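Local coordinates for protein Alp7A (Bacillus subtilis, PDB 5EC0) that binds ADP and, as a bacterial actin-like protein, probably forms filaments that help segregate a plasmid, at residues R67-G72 against P97-L102; A103-Y108 against L168-E173; L244-K249 against K300-I305; E257-V262 against M278-G283. One frame throughout, in Å; residues are numbered along the deposited sequence.

Overall arrangement
The four contacts form two pairs along the chain: interaction 1 closes before interaction 2 opens, and both precede interaction 3, which encloses interaction 4. Interactions 1 and 2 share helix 95-112, which packs first on strand 65-71 and then on strand 166-179 of one mixed sheet; their centres lie 11 Å apart, and they touch where V71 meets A103 and L102 meets I170. Interactions 3 and 4, with centres 18 Å apart, lie in the Alp7A C-terminal domain and meet where V262 packs on L247 and E248. The centres of interactions 1 and 2 lie about 31 to 38 Å from those of interactions 3 and 4, consistent with the two-lobed actin-like fold, with nucleotide between the lobes.

Interaction 1: residues R67-G72 against P97-L102; sequences RYFLVG and PYVTFL
F69 presents one face of its ring to V99, and this CH-pi contact forms the centre of the interaction. Methyl CG2 of V99 stands 4.0 Å from the centroid of the F69 ring and only 11° off the ring normal, placing it over the middle of the face rather than at the rim. The two side chains cross at about a right angle.

The remaining contacts are between aliphatic groups. The second methyl of V99, CG1, lies anti to the backbone N (chi1 167°) and reaches the base of the aromatic group, 3.8 Å from F69 CG. The same CG1 also meets V71 CG2 at 3.9 Å, so one valine covers two side chains that leave the strand on the same side. V71 CG1 comes more loosely to T100 CG2, at 4.2 Å. T100 OG1 hydrogen-bonds to I96 O within the helix.

No hydrogen bond joins the segments. The backbone of strand 65-71 pairs instead with strands 22-33 and 56-62, and the axis of segment 97-102 crosses that of 67-71 at 74°, 9.3 Å apart at closest approach, one layer of helix on sheet in an actin-like lobe. All four touching residues are buried, and neither charge nor polar bond sets their alignment: the contact rests on the fit of methyls to one another and to a ring face.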
loop_
_atom_site.group_PDB
_atom_site.type_symbol
_atom_site.label_atom_id
_atom_site.label_comp_id
_atom_site.label_asym_id
_atom_site.label_seq_id
_atom_site.Cartn_x
_atom_site.Cartn_y
_atom_site.Cartn_z
ATOM N N ARG A 67 0.066 3.012 26.417
ATOM C CA ARG A 67 -0.494 1.755 25.923
ATOM C C ARG A 67 0.513 0.921 25.112
ATOM O O ARG A 67 1.428 1.454 24.474
ATOM C CB ARG A 67 -1.757 2.050 25.112
ATOM C CG ARG A 67 -2.903 2.572 25.997
ATOM C CD ARG A 67 -3.980 3.288 25.193
ATOM N NE ARG A 67 -4.574 2.410 24.192
ATOM C CZ ARG A 67 -5.471 2.801 23.297
ATOM N NH1 ARG A 67 -5.871 4.066 23.268
ATOM N NH2 ARG A 67 -5.963 1.932 22.424
ATOM N N TYR A 68 0.333 -0.396 25.168
ATOM C CA TYR A 68 1.326 -1.358 24.687
ATOM C C TYR A 68 0.816 -2.112 23.444
ATOM O O TYR A 68 -0.289 -2.659 23.451
ATOM C CB TYR A 68 1.693 -2.335 25.827
ATOM C CG TYR A 68 2.245 -1.631 27.056
ATOM C CD1 TYR A 68 1.399 -1.063 28.006
ATOM C CD2 TYR A 68 3.617 -1.506 27.253
ATOM C CE1 TYR A 68 1.909 -0.396 29.120
ATOM C CE2 TYR A 68 4.133 -0.855 28.362
ATOM C CZ TYR A 68 3.280 -0.299 29.290
ATOM O OH TYR A 68 3.804 0.356 30.387
ATOM N N PHE A 69 1.614 -2.132 22.383
ATOM C CA PHE A 69 1.176 -2.700 21.108
ATOM C C PHE A 69 2.179 -3.658 20.491
ATOM O O PHE A 69 3.372 -3.369 20.434
ATOM C CB PHE A 69 0.890 -1.595 20.068
ATOM C CG PHE A 69 -0.102 -0.566 20.524
ATOM C CD1 PHE A 69 0.320 0.566 21.217
ATOM C CD2 PHE A 69 -1.453 -0.726 20.264
ATOM C CE1 PHE A 69 -0.595 1.516 21.656
ATOM C CE2 PHE A 69 -2.376 0.220 20.698
ATOM C CZ PHE A 69 -1.945 1.341 21.396
ATOM N N LEU A 70 1.668 -4.784 20.006
ATOM C CA LEU A 70 2.386 -5.639 19.075
ATOM C C LEU A 70 2.108 -5.133 17.669
ATOM O O LEU A 70 0.956 -4.896 17.314
ATOM C CB LEU A 70 1.949 -7.106 19.215
ATOM C CG LEU A 70 2.120 -7.743 20.597
ATOM C CD1 LEU A 70 1.398 -9.102 20.724
ATOM C CD2 LEU A 70 3.602 -7.890 20.912
ATOM N N VAL A 71 3.160 -4.974 16.870
ATOM C CA VAL A 71 3.049 -4.414 15.531
ATOM C C VAL A 71 3.664 -5.319 14.472
ATOM O O VAL A 71 4.763 -5.841 14.654
ATOM C CB VAL A 71 3.751 -3.049 15.431
ATOM C CG1 VAL A 71 3.597 -2.481 14.029
ATOM C CG2 VAL A 71 3.261 -2.086 16.527
ATOM N N GLY A 72 2.974 -5.480 13.351
ATOM C CA GLY A 72 3.526 -6.235 12.245
ATOM C C GLY A 72 3.521 -7.728 12.507
ATOM O O GLY A 72 2.579 -8.266 13.106
ATOM N N PRO A 97 -3.014 3.112 12.242
ATOM C CA PRO A 97 -1.977 3.671 11.356
ATOM C C PRO A 97 -0.911 4.459 12.110
ATOM O O PRO A 97 0.286 4.359 11.813
ATOM C CB PRO A 97 -2.763 4.614 10.422
ATOM C CG PRO A 97 -4.171 4.181 10.519
ATOM C CD PRO A 97 -4.358 3.621 11.902
ATOM N N TYR A 98 -1.356 5.251 13.075
ATOM C CA TYR A 98 -0.454 6.071 13.865
ATOM C C TYR A 98 0.581 5.206 14.621
ATOM O O TYR A 98 1.783 5.503 14.608
ATOM C CB TYR A 98 -1.267 6.925 14.835
ATOM C CG TYR A 98 -0.445 7.700 15.833
ATOM C CD1 TYR A 98 0.301 8.809 15.441
ATOM C CD2 TYR A 98 -0.445 7.346 17.180
ATOM C CE1 TYR A 98 1.054 9.520 16.352
ATOM C CE2 TYR A 98 0.300 8.062 18.104
ATOM C CZ TYR A 98 1.047 9.145 17.680
ATOM O OH TYR A 98 1.786 9.856 18.596
ATOM N N VAL A 99 0.116 4.140 15.267
ATOM C CA VAL A 99 1.020 3.242 15.992
ATOM C C VAL A 99 1.973 2.532 15.018
ATOM O O VAL A 99 3.172 2.419 15.273
ATOM C CB VAL A 99 0.224 2.222 16.825
ATOM C CG1 VAL A 99 1.116 1.075 17.330
ATOM C CG2 VAL A 99 -0.465 2.941 17.995
ATOM N N THR A 100 1.460 2.079 13.879
ATOM C CA THR A 100 2.339 1.450 12.902
ATOM C C THR A 100 3.444 2.414 12.432
ATOM O O THR A 100 4.613 2.035 12.356
ATOM C CB THR A 100 1.552 0.934 11.698
ATOM O OG1 THR A 100 0.423 0.188 12.164
ATOM C CG2 THR A 100 2.422 0.016 10.855
ATOM N N PHE A 101 3.078 3.665 12.157
ATOM C CA PHE A 101 4.052 4.674 11.747
ATOM C C PHE A 101 5.182 4.841 12.776
ATOM O O PHE A 101 6.357 4.923 12.411
ATOM C CB PHE A 101 3.333 6.011 11.497
ATOM C CG PHE A 101 4.164 7.225 11.780
ATOM C CD1 PHE A 101 5.129 7.656 10.881
ATOM C CD2 PHE A 101 3.946 7.977 12.943
ATOM C CE1 PHE A 101 5.888 8.811 11.138
ATOM C CE2 PHE A 101 4.692 9.135 13.208
ATOM C CZ PHE A 101 5.663 9.547 12.313
ATOM N N LEU A 102 4.819 4.873 14.055
ATOM C CA LEU A 102 5.794 5.082 15.130
ATOM C C LEU A 102 6.790 3.935 15.217
ATOM O O LEU A 102 8.004 4.149 15.331
ATOM C CB LEU A 102 5.092 5.248 16.475
ATOM C CG LEU A 102 4.240 6.486 16.719
ATOM C CD1 LEU A 102 3.572 6.403 18.101
ATOM C CD2 LEU A 102 5.079 7.765 16.590
#

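Interaction 2: residues A103-Y108 against L168-E173; sequences AATAYY and LTIKVE
Helix 95-112 lies across the sheet of an actin-like lobe, and here T105 and A106 on one of its sides meet I170 and L168 of strand 166-179. The segment axes pass 9.9 Å apart with their directions at 109°, so the two segments run crosswise. T105 and I170 reach toward each other tip to tip: I170 CD1 is 3.8 Å from T105 CG2, and it lies equally near T105 CB. I170 CG1 approaches the same T105 methyl a little less closely. The threonine rotates its CG2 anti to the backbone N (chi1 -55° for OG1), turning the methyl to the strand while OG1 hydrogen-bonds to F101 O one helical turn back. Its hydroxyl is thereby satisfied within the helix, although the contact itself is apolar.

L168 uses one branch alone. Its CD2 comes within 3.6 Å of A106 CA and 3.9 Å of A106 CB, so the methyl rests against the helix backbone, where the alanine's short side chain permits a close approach.

The helix side bearing Y107 points away from this strand, and that ring meets F24 of strand 22-33 edge-to-face. I170 also packs on F101 and L102 of the same helix, on V157 of strand 153-159 and on I122 of strand 119-129, the two strands that flank 166-179 in the sheet.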
loop_
_atom_site.group_PDB
_atom_site.type_symbol
_atom_site.label_atom_id
_atom_site.label_comp_id
_atom_site.label_asym_id
_atom_site.label_seq_id
_atom_site.Cartn_x
_atom_site.Cartn_y
_atom_site.Cartn_z
ATOM N N ALA A 103 6.258 2.719 15.171
ATOM C CA ALA A 103 7.065 1.501 15.188
ATOM C C ALA A 103 7.951 1.404 13.940
ATOM O O ALA A 103 9.128 1.046 14.030
ATOM C CB ALA A 103 6.164 0.267 15.310
ATOM N N ALA A 104 7.380 1.730 12.782
ATOM C CA ALA A 104 8.143 1.762 11.537
ATOM C C ALA A 104 9.327 2.721 11.642
ATOM O O ALA A 104 10.457 2.353 11.329
ATOM C CB ALA A 104 7.240 2.153 10.347
ATOM N N THR A 105 9.057 3.948 12.082
ATOM C CA THR A 105 10.098 4.956 12.212
ATOM C C THR A 105 11.188 4.497 13.215
ATOM O O THR A 105 12.374 4.711 12.989
ATOM C CB THR A 105 9.509 6.305 12.671
ATOM O OG1 THR A 105 8.457 6.715 11.784
ATOM C CG2 THR A 105 10.600 7.373 12.720
ATOM N N ALA A 106 10.775 3.881 14.321
ATOM C CA ALA A 106 11.719 3.415 15.330
ATOM C C ALA A 106 12.572 2.280 14.769
ATOM O O ALA A 106 13.772 2.174 15.062
ATOM C CB ALA A 106 10.988 2.967 16.582
ATOM N N TYR A 107 11.948 1.443 13.947
ATOM C CA TYR A 107 12.667 0.369 13.280
ATOM C C TYR A 107 13.748 0.913 12.346
ATOM O O TYR A 107 14.894 0.448 12.350
ATOM C CB TYR A 107 11.712 -0.512 12.488
ATOM C CG TYR A 107 12.457 -1.439 11.563
ATOM C CD1 TYR A 107 13.284 -2.437 12.071
ATOM C CD2 TYR A 107 12.359 -1.302 10.185
ATOM C CE1 TYR A 107 13.980 -3.286 11.230
ATOM C CE2 TYR A 107 13.049 -2.146 9.337
ATOM C CZ TYR A 107 13.858 -3.136 9.873
ATOM O OH TYR A 107 14.548 -3.968 9.034
ATOM N N TYR A 108 13.375 1.894 11.533
ATOM C CA TYR A 108 14.325 2.490 10.602
ATOM C C TYR A 108 15.467 3.155 11.367
ATOM O O TYR A 108 16.627 3.081 10.950
ATOM C CB TYR A 108 13.634 3.502 9.694
ATOM C CG TYR A 108 14.568 4.168 8.714
ATOM C CD1 TYR A 108 14.848 3.580 7.478
ATOM C CD2 TYR A 108 15.161 5.391 9.011
ATOM C CE1 TYR A 108 15.694 4.190 6.568
ATOM C CE2 TYR A 108 16.023 6.008 8.110
ATOM C CZ TYR A 108 16.282 5.407 6.888
ATOM O OH TYR A 108 17.130 6.025 5.985
ATOM N N LEU A 168 11.971 7.088 21.826
ATOM C CA LEU A 168 12.359 7.889 20.687
ATOM C C LEU A 168 11.405 9.068 20.556
ATOM O O LEU A 168 10.177 8.884 20.523
ATOM C CB LEU A 168 12.345 7.024 19.424
ATOM C CG LEU A 168 13.052 7.421 18.134
ATOM C CD1 LEU A 168 14.550 7.292 18.277
ATOM C CD2 LEU A 168 12.556 6.522 17.011
ATOM N N THR A 169 11.955 10.278 20.507
ATOM C CA THR A 169 11.139 11.438 20.131
ATOM C C THR A 169 11.186 11.621 18.616
ATOM O O THR A 169 12.267 11.678 18.025
ATOM C CB THR A 169 11.603 12.722 20.829
ATOM O OG1 THR A 169 11.573 12.524 22.240
ATOM C CG2 THR A 169 10.696 13.889 20.495
ATOM N N ILE A 170 10.010 11.699 17.998
ATOM C CA ILE A 170 9.885 11.857 16.548
ATOM C C ILE A 170 9.178 13.176 16.217
ATOM O O ILE A 170 8.021 13.380 16.601
ATOM C CB ILE A 170 9.102 10.666 15.908
ATOM C CG1 ILE A 170 9.851 9.351 16.135
ATOM C CG2 ILE A 170 8.864 10.884 14.433
ATOM C CD1 ILE A 170 8.958 8.115 16.010
ATOM N N LYS A 171 9.880 14.057 15.503
ATOM C CA LYS A 171 9.355 15.376 15.147
ATOM C C LYS A 171 9.098 15.500 13.661
ATOM O O LYS A 171 10.026 15.465 12.848
ATOM C CB LYS A 171 10.305 16.487 15.594
ATOM C CG LYS A 171 10.348 16.667 17.117
ATOM C CD LYS A 171 11.556 17.484 17.544
ATOM C CE LYS A 171 11.522 17.780 19.027
ATOM N NZ LYS A 171 12.803 18.380 19.490
ATOM N N VAL A 172 7.826 15.643 13.313
ATOM C CA VAL A 172 7.431 15.777 11.912
ATOM C C VAL A 172 7.196 17.243 11.613
ATOM O O VAL A 172 6.240 17.837 12.118
ATOM C CB VAL A 172 6.169 14.959 11.606
ATOM C CG1 VAL A 172 5.652 15.274 10.185
ATOM C CG2 VAL A 172 6.459 13.461 11.797
ATOM N N GLU A 173 8.093 17.823 10.819
ATOM C CA GLU A 173 8.090 19.256 10.550
ATOM C C GLU A 173 6.941 19.672 9.639
ATOM O O GLU A 173 6.275 20.673 9.883
ATOM C CB GLU A 173 9.421 19.681 9.925
ATOM C CG GLU A 173 10.656 19.282 10.743
ATOM C CD GLU A 173 11.942 19.896 10.208
ATOM O OE1 GLU A 173 11.917 20.490 9.102
ATOM O OE2 GLU A 173 12.976 19.795 10.900
#

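Interaction 3: residues L244-K249 against K300-I305; sequences LAHLEK and KEYTEI
E301 and Y302 of helix 292-313 receive H246 from helix 243-254, near the nucleotide cleft of the actin-like fold. E301 comes first: its OE1 approaches H246 CE1 to 4.1 Å without a bond, at the exposed border of the contact. At Y302, CB sits over the centre of the imidazole of H246, 3.8 Å from its centroid and 12° off the normal, a CH-pi contact. Y302 CD1 lies 3.7 Å from H246 CG, and the ring planes make an oblique 58°. H246 extends with CG anti to the backbone N (chi1 -178°), which carries its imidazole across to the other helix, where NE2 hydrogen-bonds to S298 OG. With an alanine in place of H246, the hydroxyl of S298 would probably lose this partner and a gap is likely to open beside the CB of Y302. Y302 also meets F243 edge-to-face, L247 packs on helix 262-272, and K300 forms a salt bridge with E344 of helix 335-346.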
loop_
_atom_site.group_PDB
_atom_site.type_symbol
_atom_site.label_atom_id
_atom_site.label_comp_id
_atom_site.label_asym_id
_atom_site.label_seq_id
_atom_site.Cartn_x
_atom_site.Cartn_y
_atom_site.Cartn_z
ATOM N N LEU A 244 -10.330 -10.938 -1.414
ATOM C CA LEU A 244 -10.084 -11.860 -0.311
ATOM C C LEU A 244 -11.271 -12.795 -0.076
ATOM O O LEU A 244 -11.090 -13.967 0.266
ATOM C CB LEU A 244 -9.755 -11.094 0.968
ATOM C CG LEU A 244 -8.353 -10.488 0.951
ATOM C CD1 LEU A 244 -8.158 -9.567 2.126
ATOM C CD2 LEU A 244 -7.305 -11.589 0.954
ATOM N N ALA A 245 -12.482 -12.283 -0.271
ATOM C CA ALA A 245 -13.665 -13.117 -0.112
ATOM C C ALA A 245 -13.681 -14.156 -1.219
ATOM O O ALA A 245 -14.124 -15.288 -1.024
ATOM C CB ALA A 245 -14.931 -12.281 -0.133
ATOM N N HIS A 246 -13.167 -13.771 -2.380
ATOM C CA HIS A 246 -13.139 -14.676 -3.521
ATOM C C HIS A 246 -12.135 -15.805 -3.265
ATOM O O HIS A 246 -12.365 -16.949 -3.647
ATOM C CB HIS A 246 -12.799 -13.915 -4.801
ATOM C CG HIS A 246 -12.787 -14.768 -6.029
ATOM N ND1 HIS A 246 -13.864 -14.863 -6.882
ATOM C CD2 HIS A 246 -11.821 -15.562 -6.551
ATOM C CE1 HIS A 246 -13.565 -15.680 -7.879
ATOM N NE2 HIS A 246 -12.333 -16.118 -7.700
ATOM N N LEU A 247 -11.035 -15.480 -2.595
ATOM C CA LEU A 247 -10.036 -16.478 -2.261
ATOM C C LEU A 247 -10.532 -17.437 -1.169
ATOM O O LEU A 247 -10.307 -18.644 -1.238
ATOM C CB LEU A 247 -8.730 -15.808 -1.815
ATOM C CG LEU A 247 -7.862 -15.151 -2.898
ATOM C CD1 LEU A 247 -6.417 -14.971 -2.410
ATOM C CD2 LEU A 247 -7.898 -15.951 -4.190
ATOM N N GLU A 248 -11.209 -16.902 -0.162
ATOM C CA GLU A 248 -11.616 -17.719 0.968
ATOM C C GLU A 248 -12.756 -18.630 0.538
ATOM O O GLU A 248 -12.921 -19.728 1.073
ATOM C CB GLU A 248 -12.001 -16.832 2.164
ATOM C CG GLU A 248 -12.718 -17.530 3.326
ATOM C CD GLU A 248 -11.806 -18.401 4.198
ATOM O OE1 GLU A 248 -10.633 -18.627 3.824
ATOM O OE2 GLU A 248 -12.275 -18.867 5.262
ATOM N N LYS A 249 -13.533 -18.195 -0.448
ATOM C CA LYS A 249 -14.573 -19.066 -0.982
ATOM C C LYS A 249 -13.918 -20.169 -1.800
ATOM O O LYS A 249 -14.343 -21.326 -1.760
ATOM C CB LYS A 249 -15.573 -18.288 -1.824
ATOM C CG LYS A 249 -16.696 -19.127 -2.381
ATOM C CD LYS A 249 -17.730 -18.249 -3.073
ATOM C CE LYS A 249 -19.007 -19.020 -3.400
ATOM N NZ LYS A 249 -18.829 -20.061 -4.464
ATOM N N LYS A 300 -9.213 -16.160 -13.295
ATOM C CA LYS A 300 -9.795 -15.675 -14.541
ATOM C C LYS A 300 -11.236 -15.258 -14.298
ATOM O O LYS A 300 -11.666 -14.214 -14.792
ATOM C CB LYS A 300 -9.720 -16.727 -15.645
ATOM C CG LYS A 300 -9.940 -16.152 -17.051
ATOM C CD LYS A 300 -10.126 -17.255 -18.082
ATOM C CE LYS A 300 -10.582 -16.701 -19.424
ATOM N NZ LYS A 300 -10.890 -17.823 -20.350
ATOM N N GLU A 301 -11.969 -16.071 -13.532
ATOM C CA GLU A 301 -13.327 -15.720 -13.086
ATOM C C GLU A 301 -13.368 -14.337 -12.450
ATOM O O GLU A 301 -14.160 -13.481 -12.856
ATOM C CB GLU A 301 -13.874 -16.729 -12.063
ATOM C CG GLU A 301 -14.098 -18.140 -12.561
ATOM C CD GLU A 301 -14.446 -19.090 -11.426
ATOM O OE1 GLU A 301 -14.985 -18.615 -10.397
ATOM O OE2 GLU A 301 -14.156 -20.299 -11.553
ATOM N N TYR A 302 -12.519 -14.142 -11.442
ATOM C CA TYR A 302 -12.454 -12.884 -10.718
ATOM C C TYR A 302 -12.128 -11.726 -11.663
ATOM O O TYR A 302 -12.762 -10.677 -11.613
ATOM C CB TYR A 302 -11.413 -12.962 -9.583
ATOM C CG TYR A 302 -11.382 -11.711 -8.730
ATOM C CD1 TYR A 302 -12.370 -11.476 -7.772
ATOM C CD2 TYR A 302 -10.379 -10.753 -8.896
ATOM C CE1 TYR A 302 -12.355 -10.316 -6.990
ATOM C CE2 TYR A 302 -10.357 -9.594 -8.128
ATOM C CZ TYR A 302 -11.354 -9.381 -7.177
ATOM O OH TYR A 302 -11.356 -8.244 -6.408
ATOM N N THR A 303 -11.149 -11.931 -12.533
ATOM C CA THR A 303 -10.728 -10.908 -13.488
ATOM C C THR A 303 -11.884 -10.506 -14.416
ATOM O O THR A 303 -12.066 -9.325 -14.730
ATOM C CB THR A 303 -9.514 -11.403 -14.309
ATOM O OG1 THR A 303 -8.423 -11.677 -13.420
ATOM C CG2 THR A 303 -9.067 -10.363 -15.333
ATOM N N GLU A 304 -12.681 -11.485 -14.835
ATOM C CA GLU A 304 -13.836 -11.207 -15.678
ATOM C C GLU A 304 -14.808 -10.270 -14.946
ATOM O O GLU A 304 -15.347 -9.337 -15.536
ATOM C CB GLU A 304 -14.514 -12.516 -16.120
ATOM C CG GLU A 304 -14.096 -12.925 -17.547
ATOM C CD GLU A 304 -14.238 -14.409 -17.839
ATOM O OE1 GLU A 304 -14.516 -15.184 -16.904
ATOM O OE2 GLU A 304 -14.068 -14.803 -19.012
ATOM N N ILE A 305 -14.994 -10.491 -13.653
ATOM C CA ILE A 305 -15.780 -9.569 -12.847
ATOM C C ILE A 305 -15.109 -8.177 -12.789
ATOM O O ILE A 305 -15.785 -7.160 -12.894
ATOM C CB ILE A 305 -15.999 -10.137 -11.424
ATOM C CG1 ILE A 305 -16.863 -11.406 -11.487
ATOM C CG2 ILE A 305 -16.686 -9.122 -10.534
ATOM C CD1 ILE A 305 -16.650 -12.345 -10.316
#

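Interaction 4: residues E257-V262 against M278-G283; sequences EHFDSV and MERRDG
R280, on the short antiparallel hairpin of strands 279-281 and 288-290, reaches back to H258 and F259 in the loop before helix 262-272. The F259 ring and the R280 chain approach each other from the two segments: F259 CE1 stands over the centre of one guanidinium face, 3.2 Å from R280 CZ, with the two planes 31° apart. The arginine chain bends at chi2 (62°) to bring its guanidinium against ring carbons CD1 and CE1 of F259. H258 and R280 run alongside in opposing senses, H258 CD2 coming 4.0 Å from R280 CG, while the histidine ring meets F289 of the hairpin edge-to-face. A methionine in place of R280 would remove both donors to H258 O, and the loop carbonyl would probably lose its tie to the hairpin. R280 also makes a long, weak ion pair with E264. The grip on the loop is a fork: R280 NH2 donates to H258 O at 2.9 Å. A weak second bond runs from R280 NE to H258 O at 3.3 Å.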
loop_
_atom_site.group_PDB
_atom_site.type_symbol
_atom_site.label_atom_id
_atom_site.label_comp_id
_atom_site.label_asym_id
_atom_site.label_seq_id
_atom_site.Cartn_x
_atom_site.Cartn_y
_atom_site.Cartn_z
ATOM N N GLU A 257 -7.699 -28.814 1.650
ATOM C CA GLU A 257 -6.610 -29.733 1.940
ATOM C C GLU A 257 -5.283 -28.990 2.054
ATOM O O GLU A 257 -4.370 -29.413 2.761
ATOM C CB GLU A 257 -6.509 -30.765 0.822
ATOM C CG GLU A 257 -7.853 -31.232 0.298
ATOM C CD GLU A 257 -7.723 -32.121 -0.915
ATOM O OE1 GLU A 257 -6.605 -32.225 -1.459
ATOM O OE2 GLU A 257 -8.742 -32.692 -1.343
ATOM N N HIS A 258 -5.180 -27.879 1.332
ATOM C CA HIS A 258 -3.887 -27.249 1.088
ATOM C C HIS A 258 -3.668 -25.962 1.875
ATOM O O HIS A 258 -2.535 -25.509 2.015
ATOM C CB HIS A 258 -3.733 -26.970 -0.406
ATOM C CG HIS A 258 -3.651 -28.208 -1.238
ATOM N ND1 HIS A 258 -4.741 -28.740 -1.892
ATOM C CD2 HIS A 258 -2.609 -29.024 -1.517
ATOM C CE1 HIS A 258 -4.374 -29.829 -2.544
ATOM N NE2 HIS A 258 -3.084 -30.022 -2.334
ATOM N N PHE A 259 -4.750 -25.375 2.383
ATOM C CA PHE A 259 -4.681 -24.090 3.079
ATOM C C PHE A 259 -5.695 -24.007 4.226
ATOM O O PHE A 259 -6.880 -24.304 4.050
ATOM C CB PHE A 259 -4.900 -22.947 2.087
ATOM C CG PHE A 259 -3.976 -23.000 0.902
ATOM C CD1 PHE A 259 -2.677 -22.519 0.997
ATOM C CD2 PHE A 259 -4.395 -23.555 -0.292
ATOM C CE1 PHE A 259 -1.819 -22.582 -0.089
ATOM C CE2 PHE A 259 -3.542 -23.621 -1.381
ATOM C CZ PHE A 259 -2.252 -23.139 -1.279
ATOM N N ASP A 260 -5.215 -23.616 5.407
ATOM C CA ASP A 260 -6.075 -23.490 6.584
ATOM C C ASP A 260 -6.518 -22.052 6.773
ATOM O O ASP A 260 -7.356 -21.752 7.620
ATOM C CB ASP A 260 -5.358 -23.983 7.842
ATOM C CG ASP A 260 -4.984 -25.434 7.754
ATOM O OD1 ASP A 260 -5.605 -26.145 6.936
ATOM O OD2 ASP A 260 -4.076 -25.867 8.498
ATOM N N SER A 261 -5.950 -21.157 5.981
ATOM C CA SER A 261 -6.321 -19.759 6.082
ATOM C C SER A 261 -6.223 -19.105 4.719
ATOM O O SER A 261 -5.472 -19.558 3.858
ATOM C CB SER A 261 -5.429 -19.031 7.089
ATOM O OG SER A 261 -4.241 -18.565 6.475
ATOM N N VAL A 262 -6.976 -18.033 4.527
ATOM C CA VAL A 262 -6.954 -17.338 3.259
ATOM C C VAL A 262 -5.607 -16.637 3.068
ATOM O O VAL A 262 -5.161 -16.419 1.941
ATOM C CB VAL A 262 -8.117 -16.326 3.154
ATOM C CG1 VAL A 262 -7.810 -15.058 3.921
ATOM C CG2 VAL A 262 -8.394 -16.014 1.710
ATOM N N MET A 278 2.232 -23.920 -10.572
ATOM C CA MET A 278 1.990 -23.433 -9.219
ATOM C C MET A 278 1.945 -24.637 -8.274
ATOM O O MET A 278 0.916 -25.311 -8.137
ATOM C CB MET A 278 0.706 -22.609 -9.158
ATOM C CG MET A 278 0.685 -21.480 -10.175
ATOM S SD MET A 278 -0.701 -20.321 -10.037
ATOM C CE MET A 278 -0.471 -19.720 -8.363
ATOM N N GLU A 279 3.082 -24.908 -7.640
ATOM C CA GLU A 279 3.262 -26.138 -6.878
ATOM C C GLU A 279 3.310 -25.902 -5.372
ATOM O O GLU A 279 4.063 -25.056 -4.883
ATOM C CB GLU A 279 4.533 -26.854 -7.332
ATOM C CG GLU A 279 4.398 -27.543 -8.676
ATOM C CD GLU A 279 5.264 -28.790 -8.787
ATOM O OE1 GLU A 279 6.482 -28.649 -9.022
ATOM O OE2 GLU A 279 4.725 -29.908 -8.650
ATOM N N ARG A 280 2.486 -26.664 -4.659
ATOM C CA ARG A 280 2.411 -26.627 -3.205
ATOM C C ARG A 280 3.313 -27.720 -2.626
ATOM O O ARG A 280 3.269 -28.879 -3.071
ATOM C CB ARG A 280 0.953 -26.793 -2.749
ATOM C CG ARG A 280 0.716 -26.793 -1.243
ATOM C CD ARG A 280 1.130 -25.476 -0.614
ATOM N NE ARG A 280 0.379 -25.185 0.606
ATOM C CZ ARG A 280 0.611 -24.136 1.394
ATOM N NH1 ARG A 280 1.579 -23.277 1.095
ATOM N NH2 ARG A 280 -0.127 -23.946 2.482
ATOM N N ARG A 281 4.126 -27.322 -1.640
ATOM C CA ARG A 281 5.235 -28.130 -1.105
ATOM C C ARG A 281 5.104 -28.483 0.382
ATOM O O ARG A 281 5.524 -27.699 1.225
ATOM C CB ARG A 281 6.590 -27.381 -1.286
ATOM C CG ARG A 281 6.781 -26.466 -2.531
ATOM C CD ARG A 281 6.631 -27.290 -3.739
ATOM N NE ARG A 281 7.076 -28.639 -3.470
ATOM C CZ ARG A 281 6.766 -29.679 -4.216
ATOM N NH1 ARG A 281 5.942 -29.490 -5.217
ATOM N NH2 ARG A 281 7.215 -30.898 -3.909
ATOM N N ASP A 282 4.584 -29.655 0.736
ATOM C CA ASP A 282 4.510 -29.971 2.170
ATOM C C ASP A 282 5.917 -30.001 2.802
ATOM O O ASP A 282 6.816 -30.671 2.296
ATOM C CB ASP A 282 3.784 -31.300 2.419
ATOM C CG ASP A 282 3.740 -31.672 3.906
ATOM O OD1 ASP A 282 2.899 -31.116 4.652
ATOM O OD2 ASP A 282 4.544 -32.530 4.325
ATOM N N GLY A 283 6.105 -29.263 3.896
ATOM C CA GLY A 283 7.410 -29.167 4.543
ATOM C C GLY A 283 7.996 -30.448 5.131
ATOM O O GLY A 283 9.219 -30.633 5.156
#